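Local coordinates for Yop proteins translocation protein H (Yersinia pestis, PDB 1Z21) that may regulate assembly of the type III secretion injectisome, possibly by controlling secretion or polymerisation of the needle subunit YscF, and takes part in pathogenesis, at residues A[48-53]-A[96-101]; A[65-70]-A[74-79]. One frame throughout, in Å; residues are numbered along the deposited sequence.

Interaction 1. Residues A[48-53]-A[96-101]; sequences GSVVPA and LSELIN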
ATOM      1  N   GLY A  48      20.086   1.409   3.261  1.00 31.36           N
ATOM      2  CA  GLY A  48      20.452   2.641   3.938  1.00 30.30           C
ATOM      3  C   GLY A  48      19.235   3.502   4.254  1.00 28.96           C
ATOM      4  O   GLY A  48      18.138   2.983   4.417  1.00 28.95           O
ATOM      5  N   SER A  49      19.432   4.817   4.329  1.00 27.37           N
ATOM      6  CA  SER A  49      18.453   5.712   4.942  1.00 25.94           C
ATOM      7  C   SER A  49      17.449   6.256   3.950  1.00 24.52           C
ATOM      8  O   SER A  49      17.798   6.641   2.833  1.00 24.33           O
ATOM      9  CB  SER A  49      19.162   6.887   5.621  1.00 26.14           C
ATOM     10  OG  SER A  49      20.158   6.419   6.507  1.00 26.46           O
ATOM     11  N   VAL A  50      16.197   6.311   4.382  1.00 22.84           N
ATOM     12  CA  VAL A  50      15.134   6.878   3.583  1.00 21.94           C
ATOM     13  C   VAL A  50      15.336   8.374   3.408  1.00 21.11           C
ATOM     14  O   VAL A  50      15.996   9.026   4.215  1.00 20.99           O
ATOM     15  CB  VAL A  50      13.738   6.607   4.177  1.00 21.60           C
ATOM     16  CG1 VAL A  50      13.495   5.098   4.287  1.00 21.87           C
ATOM     17  CG2 VAL A  50      13.552   7.313   5.531  1.00 22.38           C
ATOM     18  N   VAL A  51      14.768   8.897   2.330  1.00 19.91           N
ATOM     19  CA  VAL A  51      14.888  10.301   1.978  1.00 19.48           C
ATOM     20  C   VAL A  51      13.469  10.826   1.821  1.00 19.73           C
ATOM     21  O   VAL A  51      12.930  10.803   0.718  1.00 18.48           O
ATOM     22  CB  VAL A  51      15.637  10.491   0.646  1.00 19.21           C
ATOM     23  CG1 VAL A  51      15.912  11.967   0.393  1.00 18.89           C
ATOM     24  CG2 VAL A  51      16.917   9.691   0.620  1.00 19.40           C
ATOM     25  N   PRO A  52      12.850  11.265   2.914  1.00 20.25           N
ATOM     26  CA  PRO A  52      11.418  11.612   2.907  1.00 20.39           C
ATOM     27  C   PRO A  52      10.945  12.529   1.772  1.00 20.29           C
ATOM     28  O   PRO A  52       9.931  12.242   1.142  1.00 20.06           O
ATOM     29  CB  PRO A  52      11.228  12.301   4.255  1.00 20.98           C
ATOM     30  CG  PRO A  52      12.241  11.687   5.129  1.00 21.42           C
ATOM     31  CD  PRO A  52      13.438  11.423   4.257  1.00 20.66           C
ATOM     32  N   ALA A  53      11.657  13.613   1.506  1.00 19.88           N
ATOM     33  CA  ALA A  53      11.204  14.591   0.521  1.00 19.89           C
ATOM     34  C   ALA A  53      11.139  14.028  -0.897  1.00 19.39           C
ATOM     35  O   ALA A  53      10.397  14.536  -1.728  1.00 20.03           O
ATOM     36  CB  ALA A  53      12.083  15.857   0.565  1.00 20.65           C
ATOM     37  N   LEU A  96      11.753   0.060   2.719  1.00 23.01           N
ATOM     38  CA  LEU A  96      10.347   0.232   2.332  1.00 22.13           C
ATOM     39  C   LEU A  96       9.463   0.233   3.573  1.00 21.77           C
ATOM     40  O   LEU A  96       8.503   0.994   3.669  1.00 21.35           O
ATOM     41  CB  LEU A  96       9.905  -0.856   1.339  1.00 22.02           C
ATOM     42  CG  LEU A  96       8.443  -0.807   0.849  1.00 21.87           C
ATOM     43  CD1 LEU A  96       8.053   0.562   0.289  1.00 20.78           C
ATOM     44  CD2 LEU A  96       8.175  -1.890  -0.198  1.00 21.05           C
ATOM     45  N   SER A  97       9.799  -0.612   4.536  1.00 21.30           N
ATOM     46  CA  SER A  97       9.065  -0.662   5.784  1.00 21.62           C
ATOM     47  C   SER A  97       9.100   0.682   6.499  1.00 20.59           C
ATOM     48  O   SER A  97       8.095   1.129   7.040  1.00 20.31           O
ATOM     49  CB  SER A  97       9.630  -1.766   6.671  1.00 21.86           C
ATOM     50  OG  SER A  97       9.440  -3.008   6.034  1.00 24.13           O
ATOM     51  N   GLU A  98      10.262   1.334   6.481  1.00 20.24           N
ATOM     52  CA  GLU A  98      10.433   2.620   7.157  1.00 19.41           C
ATOM     53  C   GLU A  98       9.671   3.718   6.425  1.00 18.30           C
ATOM     54  O   GLU A  98       9.036   4.562   7.050  1.00 17.95           O
ATOM     55  CB  GLU A  98      11.912   2.995   7.260  1.00 19.98           C
ATOM     56  CG  GLU A  98      12.177   4.380   7.847  1.00 21.11           C
ATOM     57  CD  GLU A  98      11.656   4.557   9.258  1.00 24.87           C
ATOM     58  OE1 GLU A  98      11.312   3.553   9.910  1.00 26.20           O
ATOM     59  OE2 GLU A  98      11.599   5.715   9.730  1.00 26.14           O
ATOM     60  N   LEU A  99       9.752   3.696   5.102  1.00 17.57           N
ATOM     61  CA  LEU A  99       8.981   4.597   4.249  1.00 17.95           C
ATOM     62  C   LEU A  99       7.492   4.517   4.549  1.00 16.59           C
ATOM     63  O   LEU A  99       6.810   5.531   4.652  1.00 15.93           O
ATOM     64  CB  LEU A  99       9.168   4.208   2.783  1.00 18.86           C
ATOM     65  CG  LEU A  99       9.634   5.240   1.785  1.00 22.26           C
ATOM     66  CD1 LEU A  99      10.790   6.063   2.351  1.00 22.94           C
ATOM     67  CD2 LEU A  99      10.050   4.488   0.525  1.00 22.58           C
ATOM     68  N   ILE A 100       6.991   3.286   4.647  1.00 16.18           N
ATOM     69  CA  ILE A 100       5.582   3.046   4.888  1.00 15.80           C
ATOM     70  C   ILE A 100       5.181   3.634   6.217  1.00 15.74           C
ATOM     71  O   ILE A 100       4.162   4.312   6.338  1.00 15.16           O
ATOM     72  CB  ILE A 100       5.274   1.540   4.836  1.00 16.15           C
ATOM     73  CG1 ILE A 100       5.304   1.078   3.380  1.00 16.23           C
ATOM     74  CG2 ILE A 100       3.911   1.249   5.479  1.00 16.04           C
ATOM     75  CD1 ILE A 100       5.137  -0.424   3.212  1.00 17.18           C
ATOM     76  N   ASN A 101       6.004   3.397   7.223  1.00 15.85           N
ATOM     77  CA  ASN A 101       5.701   3.905   8.536  1.00 16.88           C
ATOM     78  C   ASN A 101       5.700   5.443   8.597  1.00 16.45           C
ATOM     79  O   ASN A 101       4.894   6.012   9.310  1.00 15.97           O
ATOM     80  CB  ASN A 101       6.598   3.228   9.570  1.00 17.78           C
ATOM     81  CG  ASN A 101       6.225   1.731   9.763  1.00 21.05           C
ATOM     82  OD1 ASN A 101       5.057   1.392  10.036  1.00 24.69           O
ATOM     83  ND2 ASN A 101       7.197   0.843   9.584  1.00 27.24           N
TER
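Val50 and Leu99 mark the closest backbone approach, with 6.6 Å between Val50 CA and Leu99 CA, where the extended end of a loop passes one face of helix 94-107. Val50 is the residue of 48-53 that reaches the helix. Its CB points toward 96-101, and both methyl groups take part. With chi1 at -59°, CG1 swings away from the carbonyl carbon and reaches both Leu99 and Glu98. Val50 CG1 lies 3.5 Å from Leu99 CD1, tighter than a usual van der Waals contact. The same CD1 is just as near Val50 CB. The two side chains slide past each other in opposite directions. Glu98 adds its aliphatic part, crossing the valine at about a right angle. Glu98 CG is 3.9 Å from Val50 CG1, and 4.0 Å from Val50 CG2. Glu98 OE2 makes a long, weak ion pair with Lys102. Leu99 also packs on Phe43, Asp55 and Leu59, which joins the contact to helices 25-43 and 52-66. Val51, next to Val50, is the N-cap of helix 52-66, and its N is hydrogen-bonded to Asp55 OD2. This is apolar loop-to-helix packing at the start of a helix, within the five-helix core domain of YopR.

Interaction 2. Residues A[65-70]-A[74-79]; sequences QFDSFG and EAILLQ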
ATOM      1  N   GLN A  65      -1.866   5.093  -8.190  1.00 19.40           N
ATOM      2  CA  GLN A  65      -2.068   4.261  -9.377  1.00 20.10           C
ATOM      3  C   GLN A  65      -3.215   3.270  -9.192  1.00 19.65           C
ATOM      4  O   GLN A  65      -3.850   2.851 -10.170  1.00 20.37           O
ATOM      5  CB  GLN A  65      -0.799   3.469  -9.732  1.00 20.89           C
ATOM      6  CG  GLN A  65       0.346   4.269 -10.381  1.00 24.42           C
ATOM      7  CD  GLN A  65       1.662   3.473 -10.445  1.00 28.60           C
ATOM      8  OE1 GLN A  65       1.649   2.241 -10.485  1.00 32.94           O
ATOM      9  NE2 GLN A  65       2.788   4.177 -10.440  1.00 30.78           N
ATOM     10  N   PHE A  66      -3.458   2.891  -7.942  1.00 18.68           N
ATOM     11  CA  PHE A  66      -4.398   1.820  -7.597  1.00 18.25           C
ATOM     12  C   PHE A  66      -5.664   2.309  -6.903  1.00 18.35           C
ATOM     13  O   PHE A  66      -6.753   1.820  -7.193  1.00 18.29           O
ATOM     14  CB  PHE A  66      -3.693   0.793  -6.716  1.00 18.34           C
ATOM     15  CG  PHE A  66      -2.600   0.063  -7.425  1.00 18.46           C
ATOM     16  CD1 PHE A  66      -2.904  -1.003  -8.261  1.00 19.08           C
ATOM     17  CD2 PHE A  66      -1.281   0.463  -7.298  1.00 18.47           C
ATOM     18  CE1 PHE A  66      -1.912  -1.671  -8.945  1.00 20.53           C
ATOM     19  CE2 PHE A  66      -0.275  -0.214  -7.986  1.00 19.79           C
ATOM     20  CZ  PHE A  66      -0.596  -1.279  -8.809  1.00 20.69           C
ATOM     21  N   ASP A  67      -5.521   3.244  -5.970  1.00 17.83           N
ATOM     22  CA  ASP A  67      -6.624   3.666  -5.117  1.00 18.10           C
ATOM     23  C   ASP A  67      -6.581   5.160  -4.885  1.00 18.74           C
ATOM     24  O   ASP A  67      -5.515   5.734  -4.727  1.00 18.24           O
ATOM     25  CB  ASP A  67      -6.538   2.985  -3.746  1.00 17.82           C
ATOM     26  CG  ASP A  67      -6.522   1.491  -3.836  1.00 17.62           C
ATOM     27  OD1 ASP A  67      -7.490   0.937  -4.400  1.00 15.13           O
ATOM     28  OD2 ASP A  67      -5.600   0.779  -3.362  1.00 16.53           O
ATOM     29  N   SER A  68      -7.756   5.762  -4.803  1.00 19.75           N
ATOM     30  CA  SER A  68      -7.902   7.165  -4.448  1.00 20.81           C
ATOM     31  C   SER A  68      -7.495   7.419  -3.007  1.00 20.87           C
ATOM     32  O   SER A  68      -7.592   6.535  -2.151  1.00 20.49           O
ATOM     33  CB  SER A  68      -9.355   7.581  -4.631  1.00 21.16           C
ATOM     34  OG  SER A  68      -9.717   7.428  -5.983  1.00 24.05           O
ATOM     35  N   PHE A  69      -7.037   8.635  -2.746  1.00 20.81           N
ATOM     36  CA  PHE A  69      -6.572   9.007  -1.425  1.00 20.76           C
ATOM     37  C   PHE A  69      -7.673   8.782  -0.399  1.00 20.97           C
ATOM     38  O   PHE A  69      -8.851   9.062  -0.663  1.00 21.79           O
ATOM     39  CB  PHE A  69      -6.139  10.469  -1.403  1.00 20.76           C
ATOM     40  CG  PHE A  69      -5.780  10.970  -0.042  1.00 20.00           C
ATOM     41  CD1 PHE A  69      -4.477  10.913   0.399  1.00 21.15           C
ATOM     42  CD2 PHE A  69      -6.752  11.498   0.799  1.00 20.89           C
ATOM     43  CE1 PHE A  69      -4.134  11.379   1.651  1.00 22.39           C
ATOM     44  CE2 PHE A  69      -6.410  11.958   2.068  1.00 21.92           C
ATOM     45  CZ  PHE A  69      -5.102  11.891   2.490  1.00 21.30           C
ATOM     46  N   GLY A  70      -7.274   8.276   0.764  1.00 20.74           N
ATOM     47  CA  GLY A  70      -8.173   8.050   1.876  1.00 20.53           C
ATOM     48  C   GLY A  70      -7.788   6.845   2.721  1.00 20.18           C
ATOM     49  O   GLY A  70      -6.646   6.396   2.728  1.00 19.49           O
ATOM     50  N   GLU A  74      -4.314   3.552   3.955  1.00 14.16           N
ATOM     51  CA  GLU A  74      -3.888   3.056   5.259  1.00 14.77           C
ATOM     52  C   GLU A  74      -3.971   1.536   5.323  1.00 13.86           C
ATOM     53  O   GLU A  74      -3.038   0.890   5.748  1.00 13.15           O
ATOM     54  CB  GLU A  74      -4.737   3.674   6.365  1.00 15.40           C
ATOM     55  CG  GLU A  74      -4.463   5.158   6.568  1.00 18.26           C
ATOM     56  CD  GLU A  74      -5.522   5.856   7.398  1.00 22.86           C
ATOM     57  OE1 GLU A  74      -6.569   5.246   7.696  1.00 24.20           O
ATOM     58  OE2 GLU A  74      -5.298   7.029   7.744  1.00 28.37           O
ATOM     59  N   ALA A  75      -5.079   0.975   4.850  1.00 13.43           N
ATOM     60  CA  ALA A  75      -5.240  -0.482   4.822  1.00 12.92           C
ATOM     61  C   ALA A  75      -4.231  -1.150   3.909  1.00 13.13           C
ATOM     62  O   ALA A  75      -3.631  -2.160   4.268  1.00 13.60           O
ATOM     63  CB  ALA A  75      -6.653  -0.837   4.387  1.00 12.79           C
ATOM     64  N   ILE A  76      -4.061  -0.599   2.712  1.00 12.84           N
ATOM     65  CA  ILE A  76      -3.100  -1.120   1.758  1.00 12.77           C
ATOM     66  C   ILE A  76      -1.684  -1.091   2.331  1.00 12.67           C
ATOM     67  O   ILE A  76      -0.985  -2.084   2.276  1.00 12.06           O
ATOM     68  CB  ILE A  76      -3.190  -0.366   0.408  1.00 12.91           C
ATOM     69  CG1 ILE A  76      -4.515  -0.704  -0.310  1.00 12.49           C
ATOM     70  CG2 ILE A  76      -1.975  -0.666  -0.476  1.00 13.99           C
ATOM     71  CD1 ILE A  76      -4.610  -2.111  -0.892  1.00 13.21           C
ATOM     72  N   LEU A  77      -1.276   0.040   2.894  1.00 12.66           N
ATOM     73  CA  LEU A  77       0.077   0.203   3.435  1.00 12.58           C
ATOM     74  C   LEU A  77       0.378  -0.834   4.517  1.00 13.28           C
ATOM     75  O   LEU A  77       1.421  -1.473   4.490  1.00 13.67           O
ATOM     76  CB  LEU A  77       0.289   1.638   3.978  1.00 12.24           C
ATOM     77  CG  LEU A  77       0.516   2.719   2.904  1.00 13.30           C
ATOM     78  CD1 LEU A  77       0.443   4.108   3.529  1.00 14.93           C
ATOM     79  CD2 LEU A  77       1.832   2.499   2.204  1.00 13.92           C
ATOM     80  N   LEU A  78      -0.559  -1.003   5.443  1.00 14.10           N
ATOM     81  CA  LEU A  78      -0.431  -1.975   6.521  1.00 14.81           C
ATOM     82  C   LEU A  78      -0.347  -3.391   5.951  1.00 15.51           C
ATOM     83  O   LEU A  78       0.489  -4.179   6.370  1.00 16.27           O
ATOM     84  CB  LEU A  78      -1.583  -1.831   7.520  1.00 15.67           C
ATOM     85  CG  LEU A  78      -1.457  -0.550   8.360  1.00 16.26           C
ATOM     86  CD1 LEU A  78      -2.724  -0.214   9.111  1.00 18.45           C
ATOM     87  CD2 LEU A  78      -0.309  -0.658   9.324  1.00 18.80           C
ATOM     88  N   GLN A  79      -1.167  -3.698   4.956  1.00 15.94           N
ATOM     89  CA  GLN A  79      -1.135  -5.040   4.374  1.00 16.40           C
ATOM     90  C   GLN A  79       0.143  -5.299   3.573  1.00 16.78           C
ATOM     91  O   GLN A  79       0.696  -6.381   3.635  1.00 16.75           O
ATOM     92  CB  GLN A  79      -2.389  -5.306   3.540  1.00 16.77           C
ATOM     93  CG  GLN A  79      -2.486  -6.760   3.029  1.00 17.01           C
ATOM     94  CD  GLN A  79      -2.607  -7.783   4.151  1.00 18.78           C
ATOM     95  OE1 GLN A  79      -3.193  -7.497   5.206  1.00 19.67           O
ATOM     96  NE2 GLN A  79      -2.067  -8.985   3.925  1.00 17.66           N
TER
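Asp67 and Ile76 face each other with 9.1 Å between Asp67 CA and Ile76 CA, and the segments come closer at Gly70 and Glu74, whose CA atoms are 7.4 Å apart. This is a helix-loop-helix connection in the five-helix core domain: 65-70 leaves helix 52-66 and leads into helix 71-82. The side chains of Asp67 and Ile76 come from opposite directions. Ile76 CG1 is anti to the carbonyl carbon (chi1 -69°), which carries this branch toward the aspartate. There it meets one carboxylate oxygen, with Asp67 OD2 3.6 Å from Ile76 CG1. The terminal methyl, Ile76 CD1, lies 3.9 Å from the same Asp67 OD2. These are van der Waals contacts. The buried carboxylate is held from helix 6-19, by a salt bridge from Arg10 NH2 to OD2 and a hydrogen bond from Trp14 NE1 to OD1, while Trp73 NE1 donates to Asp67 O. Two partners, one on each oxygen, should restrict rotation of the carboxylate and probably stabilise its negative charge. Ile76 packs on Arg10 and Trp14 as well, so each of these residues meets both partners of the contact. At phi 147° and psi -158°, Gly70 has a backbone shape in which a beta carbon would collide with O of Phe69. Gly70 O faces the first turn of helix 71-82, but at 3.9 Å from Glu74 N it makes no hydrogen bond to it.

The centres of interactions 1 and 2 are about 17 Å apart. Both involve helix 52-66: the 48-53 segment of interaction 1 runs into its start, and the 65-70 segment of interaction 2 leaves its end. Interaction 2 falls within the 42 residues that separate the two segments of interaction 1. Helices 71-82 and 94-107, which supply the second segments, follow each other in the chain and touch directly, with Ile100 CG2 3.8 Å from Leu77 O. Interaction 1 lies about 14 Å from the centre of the chain, measured between centres, and interaction 2 about 5 Å. Each contact joins a loop flanking helix 52-66 to a later helix of the same small helical domain.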